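Local coordinates for protein CDA peptide synthetase I (Streptomyces coelicolor, PDB 5DU9) that forms the condensation domain of a peptide synthetase, with the two-lobed fold related to CoA-dependent acyltransferases, at residues G42-A47 with H140-L145; Q119-R124 with L151-V156; E261-H266 with R327-V332; V275-H280 with E323-V328. The protein carries 1 engineered substitution. All coordinates share one frame; numbering follows the deposited sequence.

Contact 1 of 4, residues G42-A47 with H140-L145; sequences GPLDHA and HALFTL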
loop_
_atom_site.group_PDB
_atom_site.type_symbol
_atom_site.label_atom_id
_atom_site.label_comp_id
_atom_site.label_asym_id
_atom_site.label_seq_id
_atom_site.Cartn_x
_atom_site.Cartn_y
_atom_site.Cartn_z
ATOM N N GLY A 42 -18.806 15.758 -4.126
ATOM C CA GLY A 42 -20.104 16.061 -4.706
ATOM C C GLY A 42 -20.963 14.823 -4.877
ATOM O O GLY A 42 -20.464 13.702 -4.762
ATOM N N PRO A 43 -22.259 15.021 -5.164
ATOM C CA PRO A 43 -23.213 13.909 -5.232
ATOM C C PRO A 43 -22.963 12.935 -6.382
ATOM O O PRO A 43 -22.629 13.346 -7.496
ATOM C CB PRO A 43 -24.564 14.616 -5.409
ATOM C CG PRO A 43 -24.236 15.946 -5.975
ATOM C CD PRO A 43 -22.907 16.322 -5.400
ATOM N N LEU A 44 -23.121 11.648 -6.085
ATOM C CA LEU A 44 -23.080 10.592 -7.089
ATOM C C LEU A 44 -24.409 9.843 -7.116
ATOM O O LEU A 44 -25.113 9.772 -6.107
ATOM C CB LEU A 44 -21.940 9.613 -6.805
ATOM C CG LEU A 44 -20.517 10.170 -6.848
ATOM C CD1 LEU A 44 -19.530 9.084 -6.470
ATOM C CD2 LEU A 44 -20.184 10.737 -8.220
ATOM N N ASP A 45 -24.746 9.291 -8.276
ATOM C CA ASP A 45 -25.951 8.484 -8.435
ATOM C C ASP A 45 -25.618 7.033 -8.109
ATOM O O ASP A 45 -24.880 6.383 -8.847
ATOM C CB ASP A 45 -26.496 8.619 -9.862
ATOM C CG ASP A 45 -27.850 7.952 -10.046
ATOM O OD1 ASP A 45 -28.024 6.795 -9.605
ATOM O OD2 ASP A 45 -28.745 8.586 -10.642
ATOM N N HIS A 46 -26.159 6.525 -7.005
ATOM C CA HIS A 46 -25.817 5.180 -6.548
ATOM C C HIS A 46 -26.253 4.102 -7.535
ATOM O O HIS A 46 -25.545 3.116 -7.741
ATOM C CB HIS A 46 -26.441 4.891 -5.185
ATOM C CG HIS A 46 -26.320 3.457 -4.769
ATOM N ND1 HIS A 46 -27.411 2.625 -4.642
ATOM C CD2 HIS A 46 -25.235 2.704 -4.477
ATOM C CE1 HIS A 46 -27.003 1.423 -4.276
ATOM N NE2 HIS A 46 -25.687 1.444 -4.165
ATOM N N ALA A 47 -27.426 4.284 -8.131
ATOM C CA ALA A 47 -27.933 3.325 -9.103
ATOM C C ALA A 47 -26.979 3.207 -10.287
ATOM O O ALA A 47 -26.678 2.107 -10.748
ATOM C CB ALA A 47 -29.315 3.729 -9.577
ATOM N N HIS A 140 -17.532 -3.349 -1.311
ATOM C CA HIS A 140 -17.714 -2.001 -1.839
ATOM C C HIS A 140 -18.880 -1.300 -1.166
ATOM O O HIS A 140 -19.970 -1.859 -1.048
ATOM C CB HIS A 140 -17.949 -2.049 -3.349
ATOM C CG HIS A 140 -16.870 -2.756 -4.105
ATOM N ND1 HIS A 140 -15.954 -2.090 -4.892
ATOM C CD2 HIS A 140 -16.556 -4.070 -4.193
ATOM C CE1 HIS A 140 -15.126 -2.964 -5.434
ATOM N NE2 HIS A 140 -15.467 -4.172 -5.024
ATOM N N ALA A 141 -18.644 -0.068 -0.729
ATOM C CA ALA A 141 -19.708 0.736 -0.143
ATOM C C ALA A 141 -19.577 2.199 -0.532
ATOM O O ALA A 141 -18.482 2.760 -0.528
ATOM C CB ALA A 141 -19.705 0.596 1.372
ATOM N N LEU A 142 -20.712 2.798 -0.878
ATOM C CA LEU A 142 -20.806 4.231 -1.101
ATOM C C LEU A 142 -21.513 4.849 0.092
ATOM O O LEU A 142 -22.654 4.501 0.386
ATOM C CB LEU A 142 -21.566 4.540 -2.393
ATOM C CG LEU A 142 -21.766 6.027 -2.707
ATOM C CD1 LEU A 142 -20.439 6.684 -3.069
ATOM C CD2 LEU A 142 -22.787 6.214 -3.817
ATOM N N PHE A 143 -20.822 5.743 0.791
ATOM C CA PHE A 143 -21.422 6.477 1.896
ATOM C C PHE A 143 -21.872 7.856 1.434
ATOM O O PHE A 143 -21.145 8.534 0.712
ATOM C CB PHE A 143 -20.435 6.626 3.054
ATOM C CG PHE A 143 -20.005 5.326 3.664
ATOM C CD1 PHE A 143 -20.705 4.781 4.728
ATOM C CD2 PHE A 143 -18.892 4.654 3.184
ATOM C CE1 PHE A 143 -20.307 3.588 5.296
ATOM C CE2 PHE A 143 -18.491 3.460 3.752
ATOM C CZ PHE A 143 -19.199 2.930 4.810
ATOM N N THR A 144 -23.072 8.253 1.844
ATOM C CA THR A 144 -23.509 9.640 1.728
ATOM C C THR A 144 -23.261 10.307 3.077
ATOM O O THR A 144 -23.716 9.809 4.107
ATOM C CB THR A 144 -24.994 9.750 1.338
ATOM O OG1 THR A 144 -25.219 9.075 0.094
ATOM C CG2 THR A 144 -25.413 11.212 1.202
ATOM N N LEU A 145 -22.539 11.426 3.074
ATOM C CA LEU A 145 -22.092 12.051 4.322
ATOM C C LEU A 145 -22.786 13.362 4.671
ATOM O O LEU A 145 -22.526 13.937 5.730
ATOM C CB LEU A 145 -20.589 12.307 4.258
ATOM C CG LEU A 145 -19.700 11.087 4.032
ATOM C CD1 LEU A 145 -18.240 11.511 4.069
ATOM C CD2 LEU A 145 -19.973 10.000 5.060
#
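Leu142 sends its two methyls to different partners on the 42-47 segment. CD1 meets the methyl CD1 of Leu44 at 4.3 Å, while CD2 packs on the CB of His46 at 4.1 Å. The same CD2 lies near the plane of the His46 imidazole, at its edge, so the ring is met by its rim. The CB of Leu142 points at the 42-47 segment, and with CG anti to the backbone N (chi1 178°) and chi2 at 69° one methyl faces Leu44 and the other His46. His46 also swings its ring away from its own N (chi1 170°); NE2 then reaches Leu103 O, and the imidazole stacks on His105. The ring is thus held by a hydrogen bond and a stack as well as by the leucine. Leu44 leans further on Phe375 and Pro378. Just ahead of His46, Asp45 is the N-cap of helix 46-58: its OD1 takes the backbone N of Val48, and its own N is bonded to Tyr177 OH. The backbone of Leu142 is bonded to Arg104 and Ile106 of the neighbouring strand. The contact sets the start of helix 46-58 and the turn before it against strand 138-146, which lies in the mixed sheet between strands 103-107 and 149-157; strand 33-40, from which the turn comes, is the next strand beyond 149-157.

Contact 2 of 4, residues Q119-R124 with L151-V156; sequences QRWMDR and LYYLGV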
loop_
_atom_site.group_PDB
_atom_site.type_symbol
_atom_site.label_atom_id
_atom_site.label_comp_id
_atom_site.label_asym_id
_atom_site.label_seq_id
_atom_site.Cartn_x
_atom_site.Cartn_y
_atom_site.Cartn_z
ATOM N N GLN A 119 -16.090 5.426 9.200
ATOM C CA GLN A 119 -14.835 4.794 9.593
ATOM C C GLN A 119 -15.113 3.524 10.384
ATOM O O GLN A 119 -14.471 2.497 10.170
ATOM C CB GLN A 119 -13.977 5.755 10.424
ATOM C CG GLN A 119 -12.626 5.176 10.856
ATOM C CD GLN A 119 -11.675 4.955 9.688
ATOM O OE1 GLN A 119 -11.409 5.870 8.909
ATOM N NE2 GLN A 119 -11.158 3.739 9.566
ATOM N N ARG A 120 -16.077 3.604 11.295
ATOM C CA ARG A 120 -16.466 2.457 12.104
ATOM C C ARG A 120 -16.979 1.326 11.215
ATOM O O ARG A 120 -16.683 0.156 11.456
ATOM C CB ARG A 120 -17.530 2.861 13.126
ATOM C CG ARG A 120 -17.982 1.722 14.021
ATOM C CD ARG A 120 -18.902 2.207 15.129
ATOM N NE ARG A 120 -19.505 1.091 15.851
ATOM C CZ ARG A 120 -20.477 0.325 15.363
ATOM N NH1 ARG A 120 -20.958 0.550 14.147
ATOM N NH2 ARG A 120 -20.966 -0.669 16.090
ATOM N N TRP A 121 -17.737 1.679 10.182
ATOM C CA TRP A 121 -18.268 0.685 9.252
ATOM C C TRP A 121 -17.142 -0.008 8.495
ATOM O O TRP A 121 -17.142 -1.233 8.340
ATOM C CB TRP A 121 -19.237 1.334 8.258
ATOM C CG TRP A 121 -20.106 0.340 7.545
ATOM C CD1 TRP A 121 -21.395 0.015 7.850
ATOM C CD2 TRP A 121 -19.746 -0.464 6.415
ATOM N NE1 TRP A 121 -21.862 -0.939 6.978
ATOM C CE2 TRP A 121 -20.868 -1.253 6.092
ATOM C CE3 TRP A 121 -18.584 -0.596 5.649
ATOM C CZ2 TRP A 121 -20.863 -2.155 5.031
ATOM C CZ3 TRP A 121 -18.583 -1.496 4.601
ATOM C CH2 TRP A 121 -19.715 -2.262 4.302
ATOM N N MET A 122 -16.183 0.782 8.020
ATOM C CA MET A 122 -15.062 0.246 7.263
ATOM C C MET A 122 -14.183 -0.643 8.143
ATOM O O MET A 122 -13.706 -1.686 7.699
ATOM C CB MET A 122 -14.236 1.384 6.656
ATOM C CG MET A 122 -14.971 2.158 5.570
ATOM S SD MET A 122 -13.966 3.419 4.761
ATOM C CE MET A 122 -13.827 4.645 6.055
ATOM N N ASP A 123 -13.977 -0.233 9.389
ATOM C CA ASP A 123 -13.178 -1.019 10.324
ATOM C C ASP A 123 -13.816 -2.380 10.591
ATOM O O ASP A 123 -13.129 -3.397 10.666
ATOM C CB ASP A 123 -12.997 -0.267 11.643
ATOM C CG ASP A 123 -12.089 0.937 11.514
ATOM O OD1 ASP A 123 -11.295 0.988 10.552
ATOM O OD2 ASP A 123 -12.163 1.829 12.384
ATOM N N ARG A 124 -15.135 -2.395 10.734
ATOM C CA ARG A 124 -15.848 -3.638 10.981
ATOM C C ARG A 124 -15.850 -4.522 9.731
ATOM O O ARG A 124 -15.787 -5.744 9.826
ATOM C CB ARG A 124 -17.272 -3.342 11.447
ATOM C CG ARG A 124 -17.314 -2.695 12.823
ATOM C CD ARG A 124 -18.694 -2.170 13.175
ATOM N NE ARG A 124 -19.642 -3.249 13.436
ATOM C CZ ARG A 124 -19.800 -3.846 14.615
ATOM N NH1 ARG A 124 -19.067 -3.482 15.661
ATOM N NH2 ARG A 124 -20.692 -4.817 14.751
ATOM N N LEU A 151 -18.298 9.113 0.251
ATOM C CA LEU A 151 -17.104 8.327 0.508
ATOM C C LEU A 151 -17.290 6.969 -0.143
ATOM O O LEU A 151 -18.285 6.293 0.114
ATOM C CB LEU A 151 -16.855 8.188 2.015
ATOM C CG LEU A 151 -15.525 7.574 2.457
ATOM C CD1 LEU A 151 -15.132 8.110 3.823
ATOM C CD2 LEU A 151 -15.605 6.053 2.498
ATOM N N TYR A 152 -16.348 6.588 -1.002
ATOM C CA TYR A 152 -16.365 5.265 -1.617
ATOM C C TYR A 152 -15.323 4.391 -0.950
ATOM O O TYR A 152 -14.135 4.698 -1.011
ATOM C CB TYR A 152 -16.089 5.340 -3.123
ATOM C CG TYR A 152 -16.317 4.019 -3.826
ATOM C CD1 TYR A 152 -15.411 2.970 -3.700
ATOM C CD2 TYR A 152 -17.452 3.812 -4.599
ATOM C CE1 TYR A 152 -15.629 1.758 -4.329
ATOM C CE2 TYR A 152 -17.672 2.608 -5.234
ATOM C CZ TYR A 152 -16.758 1.585 -5.095
ATOM O OH TYR A 152 -16.982 0.382 -5.723
ATOM N N TYR A 153 -15.771 3.303 -0.328
ATOM C CA TYR A 153 -14.880 2.359 0.337
ATOM C C TYR A 153 -14.603 1.144 -0.529
ATOM O O TYR A 153 -15.522 0.484 -1.007
ATOM C CB TYR A 153 -15.481 1.911 1.671
ATOM C CG TYR A 153 -14.839 0.675 2.281
ATOM C CD1 TYR A 153 -13.551 0.714 2.802
ATOM C CD2 TYR A 153 -15.538 -0.521 2.363
ATOM C CE1 TYR A 153 -12.974 -0.408 3.372
ATOM C CE2 TYR A 153 -14.969 -1.649 2.932
ATOM C CZ TYR A 153 -13.691 -1.585 3.440
ATOM O OH TYR A 153 -13.133 -2.712 4.010
ATOM N N LEU A 154 -13.318 0.862 -0.708
ATOM C CA LEU A 154 -12.856 -0.331 -1.399
ATOM C C LEU A 154 -12.125 -1.225 -0.411
ATOM O O LEU A 154 -10.995 -0.934 -0.014
ATOM C CB LEU A 154 -11.936 0.035 -2.565
ATOM C CG LEU A 154 -11.227 -1.133 -3.261
ATOM C CD1 LEU A 154 -12.224 -2.070 -3.916
ATOM C CD2 LEU A 154 -10.223 -0.616 -4.281
ATOM N N GLY A 155 -12.791 -2.302 -0.005
ATOM C CA GLY A 155 -12.193 -3.300 0.859
ATOM C C GLY A 155 -11.814 -4.484 0.002
ATOM O O GLY A 155 -12.567 -4.872 -0.887
ATOM N N VAL A 156 -10.644 -5.056 0.257
ATOM C CA VAL A 156 -10.178 -6.183 -0.533
ATOM C C VAL A 156 -9.462 -7.190 0.338
ATOM O O VAL A 156 -9.102 -6.902 1.482
ATOM C CB VAL A 156 -9.216 -5.740 -1.661
ATOM C CG1 VAL A 156 -9.900 -4.763 -2.610
ATOM C CG2 VAL A 156 -7.939 -5.121 -1.082
#
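Behind the packing of Met122 on Tyr153, Asp123 OD1 accepts from Gln119 NE2 at 2.9 Å, from above the carboxylate plane, and also has a long, weak ion pair with Arg126 NH2. This brace belongs to helix 114-126, which covers one face of the mixed sheet in an alpha/beta layer; helix 119-124 and strand 151-156 run almost parallel (14°), their axes 10.0 Å apart. Met122 carries the contact. Its CG sits over a face of the Tyr153 ring, a CH-pi contact 3.8 Å from the centroid and 28° off the normal. SD approaches the same ring obliquely in a Met-aromatic contact, 3.4 Å from Tyr153 CD1 and 4.3 Å from the centroid, and reaches back to Leu151 CD2 at 3.8 Å. Gly155 N lies over the opposite face, toward the rim, so the ring is sandwiched between the backbone of its own strand and the methionine. Its hydroxyl is bonded to Asp125 OD2, which satisfies this polar atom and fixes the far end of the ring. Trp121, with CG anti to its backbone N (chi1 -163°), crosses Tyr153 at about a right angle and turns the rim of its indole to it, with CZ3 lying 3.9 Å from Tyr153 CD2.

Contact 3 of 4, residues E261-H266 with R327-V332; sequences EATGAH and RVVETV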
loop_
_atom_site.group_PDB
_atom_site.type_symbol
_atom_site.label_atom_id
_atom_site.label_comp_id
_atom_site.label_asym_id
_atom_site.label_seq_id
_atom_site.Cartn_x
_atom_site.Cartn_y
_atom_site.Cartn_z
ATOM N N GLU A 261 13.984 19.949 -3.544
ATOM C CA GLU A 261 14.620 20.829 -4.525
ATOM C C GLU A 261 16.083 21.080 -4.180
ATOM O O GLU A 261 16.951 21.072 -5.055
ATOM C CB GLU A 261 13.879 22.167 -4.616
ATOM C CG GLU A 261 14.326 23.060 -5.781
ATOM C CD GLU A 261 15.587 23.867 -5.503
ATOM O OE1 GLU A 261 15.916 24.110 -4.323
ATOM O OE2 GLU A 261 16.254 24.283 -6.480
ATOM N N ALA A 262 16.344 21.311 -2.897
ATOM C CA ALA A 262 17.662 21.722 -2.441
ATOM C C ALA A 262 18.664 20.573 -2.500
ATOM O O ALA A 262 19.821 20.767 -2.876
ATOM C CB ALA A 262 17.577 22.271 -1.031
ATOM N N THR A 263 18.219 19.382 -2.120
ATOM C CA THR A 263 19.092 18.214 -2.109
ATOM C C THR A 263 19.167 17.564 -3.484
ATOM O O THR A 263 20.095 16.805 -3.768
ATOM C CB THR A 263 18.627 17.161 -1.086
ATOM O OG1 THR A 263 17.310 16.693 -1.416
ATOM C CG2 THR A 263 18.614 17.750 0.323
ATOM N N GLY A 264 18.192 17.870 -4.332
ATOM C CA GLY A 264 18.100 17.252 -5.640
ATOM C C GLY A 264 17.517 15.857 -5.596
ATOM O O GLY A 264 17.539 15.146 -6.596
ATOM N N ALA A 265 17.010 15.459 -4.430
ATOM C CA ALA A 265 16.394 14.148 -4.258
ATOM C C ALA A 265 14.879 14.246 -4.335
ATOM O O ALA A 265 14.289 15.234 -3.906
ATOM C CB ALA A 265 16.813 13.537 -2.926
ATOM N N HIS A 266 14.247 13.209 -4.868
ATOM C CA HIS A 266 12.792 13.143 -4.890
ATOM C C HIS A 266 12.269 13.167 -3.453
ATOM O O HIS A 266 12.908 12.631 -2.550
ATOM C CB HIS A 266 12.336 11.890 -5.633
ATOM C CG HIS A 266 10.851 11.751 -5.733
ATOM N ND1 HIS A 266 10.131 10.869 -4.953
ATOM C CD2 HIS A 266 9.948 12.379 -6.522
ATOM C CE1 HIS A 266 8.850 10.963 -5.257
ATOM N NE2 HIS A 266 8.711 11.871 -6.208
ATOM N N ARG A 327 23.347 14.638 4.148
ATOM C CA ARG A 327 24.207 13.469 4.009
ATOM C C ARG A 327 23.407 12.181 4.164
ATOM O O ARG A 327 23.678 11.192 3.488
ATOM C CB ARG A 327 25.345 13.495 5.028
ATOM C CG ARG A 327 26.316 12.323 4.893
ATOM C CD ARG A 327 27.094 12.389 3.581
ATOM N NE ARG A 327 28.032 11.279 3.430
ATOM C CZ ARG A 327 27.714 10.084 2.937
ATOM N NH1 ARG A 327 26.472 9.822 2.549
ATOM N NH2 ARG A 327 28.642 9.143 2.840
ATOM N N VAL A 328 22.425 12.182 5.059
ATOM C CA VAL A 328 21.578 11.005 5.225
ATOM C C VAL A 328 20.742 10.776 3.970
ATOM O O VAL A 328 20.527 9.633 3.567
ATOM C CB VAL A 328 20.661 11.136 6.455
ATOM C CG1 VAL A 328 19.753 9.916 6.586
ATOM C CG2 VAL A 328 21.503 11.293 7.716
ATOM N N VAL A 329 20.272 11.857 3.350
ATOM C CA VAL A 329 19.549 11.745 2.086
ATOM C C VAL A 329 20.451 11.082 1.035
ATOM O O VAL A 329 20.005 10.225 0.278
ATOM C CB VAL A 329 19.050 13.127 1.591
ATOM C CG1 VAL A 329 18.490 13.039 0.168
ATOM C CG2 VAL A 329 17.986 13.678 2.534
ATOM N N GLU A 330 21.725 11.459 1.003
ATOM C CA GLU A 330 22.670 10.836 0.072
ATOM C C GLU A 330 22.854 9.349 0.378
ATOM O O GLU A 330 22.946 8.521 -0.532
ATOM C CB GLU A 330 24.018 11.551 0.121
ATOM C CG GLU A 330 23.990 12.956 -0.448
ATOM C CD GLU A 330 25.290 13.708 -0.225
ATOM O OE1 GLU A 330 26.256 13.101 0.283
ATOM O OE2 GLU A 330 25.344 14.911 -0.559
ATOM N N THR A 331 22.915 9.017 1.663
ATOM C CA THR A 331 23.051 7.631 2.092
ATOM C C THR A 331 21.844 6.823 1.624
ATOM O O THR A 331 21.982 5.699 1.136
ATOM C CB THR A 331 23.202 7.546 3.623
ATOM O OG1 THR A 331 24.405 8.219 4.003
ATOM C CG2 THR A 331 23.263 6.095 4.102
ATOM N N VAL A 332 20.663 7.411 1.759
ATOM C CA VAL A 332 19.432 6.772 1.301
ATOM C C VAL A 332 19.469 6.557 -0.210
ATOM O O VAL A 332 19.120 5.489 -0.701
ATOM C CB VAL A 332 18.195 7.615 1.684
ATOM C CG1 VAL A 332 16.946 7.164 0.928
ATOM C CG2 VAL A 332 17.958 7.541 3.182
#
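A single methyl of Val329, CG1, receives both residues that touch it from the 261-266 turn. Ala265 CB lies 3.6 Å from Val329 CG1, and Thr263 OG1 stands further off, 4.2 Å from the same methyl. The valine holds CG1 anti to its backbone N (chi1 171°), which puts this branch, and not CG2, in front of the turn. Thr263 is rotated differently: with chi1 at 61°, OG1 lies between the backbone N and the carbonyl carbon, while CG2 is anti to the carbonyl carbon. Rotated this way, the hydroxyl bends back to its own chain. It accepts from Ala265 N at 3.3 Å, with an N-H...O angle of 157°, making an ST turn, and it is also hydrogen-bonded to Ala259 O one turn earlier in the helix. Gly264, between the two, is the first residue to leave helix 250-263 and does so with a positive phi; the chain then turns so that Ala265 points its methyl at helix 325-341. His266 follows as the N-cap of the next helix, 267-283, so the contact sits at the short link between two helices in the C-terminal lobe. Val329 also packs on Ala273 of that helix, and Thr263 touches Pro439. The threonine oxygen has its hydrogen bonds at its own helix end; toward Val329 it makes only a distant van der Waals approach, and the closer, apolar touch is that of the Ala265 methyl, so link and helix are joined here by dispersion between small groups.

Contact 4 of 4, residues V275-H280 with E323-V328; sequences VAAFLH and ESFARV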
loop_
_atom_site.group_PDB
_atom_site.type_symbol
_atom_site.label_atom_id
_atom_site.label_comp_id
_atom_site.label_asym_id
_atom_site.label_seq_id
_atom_site.Cartn_x
_atom_site.Cartn_y
_atom_site.Cartn_z
ATOM N N VAL A 275 12.744 9.253 8.269
ATOM C CA VAL A 275 12.472 8.106 9.125
ATOM C C VAL A 275 13.785 7.524 9.649
ATOM O O VAL A 275 13.902 7.218 10.830
ATOM C CB VAL A 275 11.663 7.014 8.388
ATOM C CG1 VAL A 275 11.449 5.806 9.289
ATOM C CG2 VAL A 275 10.323 7.560 7.932
ATOM N N ALA A 276 14.778 7.383 8.776
ATOM C CA ALA A 276 16.077 6.859 9.189
ATOM C C ALA A 276 16.699 7.729 10.278
ATOM O O ALA A 276 17.214 7.222 11.271
ATOM C CB ALA A 276 17.014 6.761 7.994
ATOM N N ALA A 277 16.649 9.043 10.082
ATOM C CA ALA A 277 17.187 9.988 11.053
ATOM C C ALA A 277 16.422 9.920 12.370
ATOM O O ALA A 277 17.011 9.990 13.449
ATOM C CB ALA A 277 17.142 11.400 10.487
ATOM N N PHE A 278 15.104 9.783 12.272
ATOM C CA PHE A 278 14.242 9.662 13.447
ATOM C C PHE A 278 14.586 8.416 14.262
ATOM O O PHE A 278 14.705 8.473 15.487
ATOM C CB PHE A 278 12.774 9.628 13.012
ATOM C CG PHE A 278 11.799 9.506 14.151
ATOM C CD1 PHE A 278 11.564 10.575 14.999
ATOM C CD2 PHE A 278 11.103 8.329 14.360
ATOM C CE1 PHE A 278 10.661 10.471 16.042
ATOM C CE2 PHE A 278 10.198 8.215 15.403
ATOM C CZ PHE A 278 9.981 9.291 16.246
ATOM N N LEU A 279 14.749 7.289 13.576
ATOM C CA LEU A 279 15.111 6.045 14.241
ATOM C C LEU A 279 16.485 6.171 14.882
ATOM O O LEU A 279 16.686 5.746 16.015
ATOM C CB LEU A 279 15.095 4.874 13.256
ATOM C CG LEU A 279 13.731 4.496 12.678
ATOM C CD1 LEU A 279 13.886 3.332 11.713
ATOM C CD2 LEU A 279 12.725 4.167 13.763
ATOM N N HIS A 280 17.429 6.760 14.153
ATOM C CA HIS A 280 18.783 6.941 14.668
ATOM C C HIS A 280 18.811 7.833 15.908
ATOM O O HIS A 280 19.483 7.522 16.892
ATOM C CB HIS A 280 19.689 7.537 13.588
ATOM C CG HIS A 280 20.990 8.055 14.118
ATOM N ND1 HIS A 280 22.008 7.225 14.531
ATOM C CD2 HIS A 280 21.433 9.320 14.308
ATOM C CE1 HIS A 280 23.026 7.956 14.952
ATOM N NE2 HIS A 280 22.702 9.230 14.829
ATOM N N GLU A 323 26.914 13.628 10.868
ATOM C CA GLU A 323 26.403 13.756 9.508
ATOM C C GLU A 323 25.223 14.723 9.449
ATOM O O GLU A 323 24.427 14.807 10.379
ATOM C CB GLU A 323 25.989 12.389 8.958
ATOM C CG GLU A 323 27.170 11.486 8.644
ATOM C CD GLU A 323 26.754 10.146 8.063
ATOM O OE1 GLU A 323 25.607 9.715 8.309
ATOM O OE2 GLU A 323 27.576 9.526 7.358
ATOM N N SER A 324 25.127 15.451 8.341
ATOM C CA SER A 324 23.997 16.341 8.101
ATOM C C SER A 324 22.788 15.564 7.604
ATOM O O SER A 324 22.915 14.423 7.177
ATOM C CB SER A 324 24.362 17.402 7.069
ATOM O OG SER A 324 24.555 16.793 5.806
ATOM N N PHE A 325 21.616 16.192 7.622
ATOM C CA PHE A 325 20.438 15.543 7.073
ATOM C C PHE A 325 20.635 15.320 5.575
ATOM O O PHE A 325 20.257 14.283 5.041
ATOM C CB PHE A 325 19.172 16.360 7.337
ATOM C CG PHE A 325 17.917 15.707 6.816
ATOM C CD1 PHE A 325 17.582 14.418 7.198
ATOM C CD2 PHE A 325 17.078 16.381 5.952
ATOM C CE1 PHE A 325 16.437 13.812 6.721
ATOM C CE2 PHE A 325 15.933 15.782 5.465
ATOM C CZ PHE A 325 15.609 14.495 5.854
ATOM N N ALA A 326 21.255 16.283 4.903
ATOM C CA ALA A 326 21.548 16.130 3.478
ATOM C C ALA A 326 22.431 14.911 3.227
ATOM O O ALA A 326 22.280 14.223 2.219
ATOM C CB ALA A 326 22.218 17.385 2.927
ATOM N N ARG A 327 23.347 14.638 4.148
ATOM C CA ARG A 327 24.207 13.469 4.009
ATOM C C ARG A 327 23.407 12.181 4.164
ATOM O O ARG A 327 23.678 11.192 3.488
ATOM C CB ARG A 327 25.345 13.495 5.028
ATOM C CG ARG A 327 26.316 12.323 4.893
ATOM C CD ARG A 327 27.094 12.389 3.581
ATOM N NE ARG A 327 28.032 11.279 3.430
ATOM C CZ ARG A 327 27.714 10.084 2.937
ATOM N NH1 ARG A 327 26.472 9.822 2.549
ATOM N NH2 ARG A 327 28.642 9.143 2.840
ATOM N N VAL A 328 22.425 12.182 5.059
ATOM C CA VAL A 328 21.578 11.005 5.225
ATOM C C VAL A 328 20.742 10.776 3.970
ATOM O O VAL A 328 20.527 9.633 3.567
ATOM C CB VAL A 328 20.661 11.136 6.455
ATOM C CG1 VAL A 328 19.753 9.916 6.586
ATOM C CG2 VAL A 328 21.503 11.293 7.716
#
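Ala276 and Ala277 lie on an unbroken helical run that faces the first turn of helix 325-341, bearing Phe325 and Val328; the backbones come nearest at Ala277 CA and Val328 CA, 7.4 Å apart. Residues 275-280 keep regular helical bonding, for instance from Leu279 N to Val275 O. Residues 323-328 begin extended and turn helical only at Phe325. Ser324 is the N-cap: with chi1 at 67° its OG reaches forward to accept from Arg327 N at 3.0 Å, with an N-H...O angle of 145°, while its carbonyl O takes Val328 N and, weakly, Arg327 N. This caps the helix start in the same turn that carries Phe325 and Val328. Condensation domains are built of two related lobes, and here helices 267-283 and 325-341 of the C-terminal lobe lie side by side. On the other side of helix 267-283, Val275 rests on Val290 of strand 287-294 and on Phe428 of helix 418-437. Between the two segments, one alanine methyl meets a valine methyl and the other a phenyl ring. Ala276 CB lies 4.4 Å from Val328 CG1, and Ala277 CB comes to 4.5 Å from Phe325 CD1, approaching the ring obliquely. Phe325 starts out at an angle to the neighbouring helix, but with CG anti to its backbone N (chi1 -179°) the ring end comes closer. Leu435 of helix 418-437 touches both Ala277 and Phe325, and Val270 and Ala273 add further apolar surface to the phenylalanine ring.

In the fold
Contacts 1 and 2 lie in one lobe and contacts 3 and 4 on the opposite side of the chain's centre, with centres of contacts 2 and 4 about 36 Å apart. The first two use adjacent strands of one sheet, 138-146 and 149-157, and touch directly through backbone pairing and through Phe143 against Trp121. Contacts 3 and 4 share helix 325-341, including Arg327 and Val328, and meet it with successive helices and the link between them. Contacts 2 and 4 are buried; contacts 1 and 3, at turns, are only partly so. Aromatic and sulfur groups dominate contact 2; contact 1 pairs leucine methyls with a leucine and the flank of a histidine; contact 3 rests on alanine and valine methyls, to which contact 4 adds a phenyl ring.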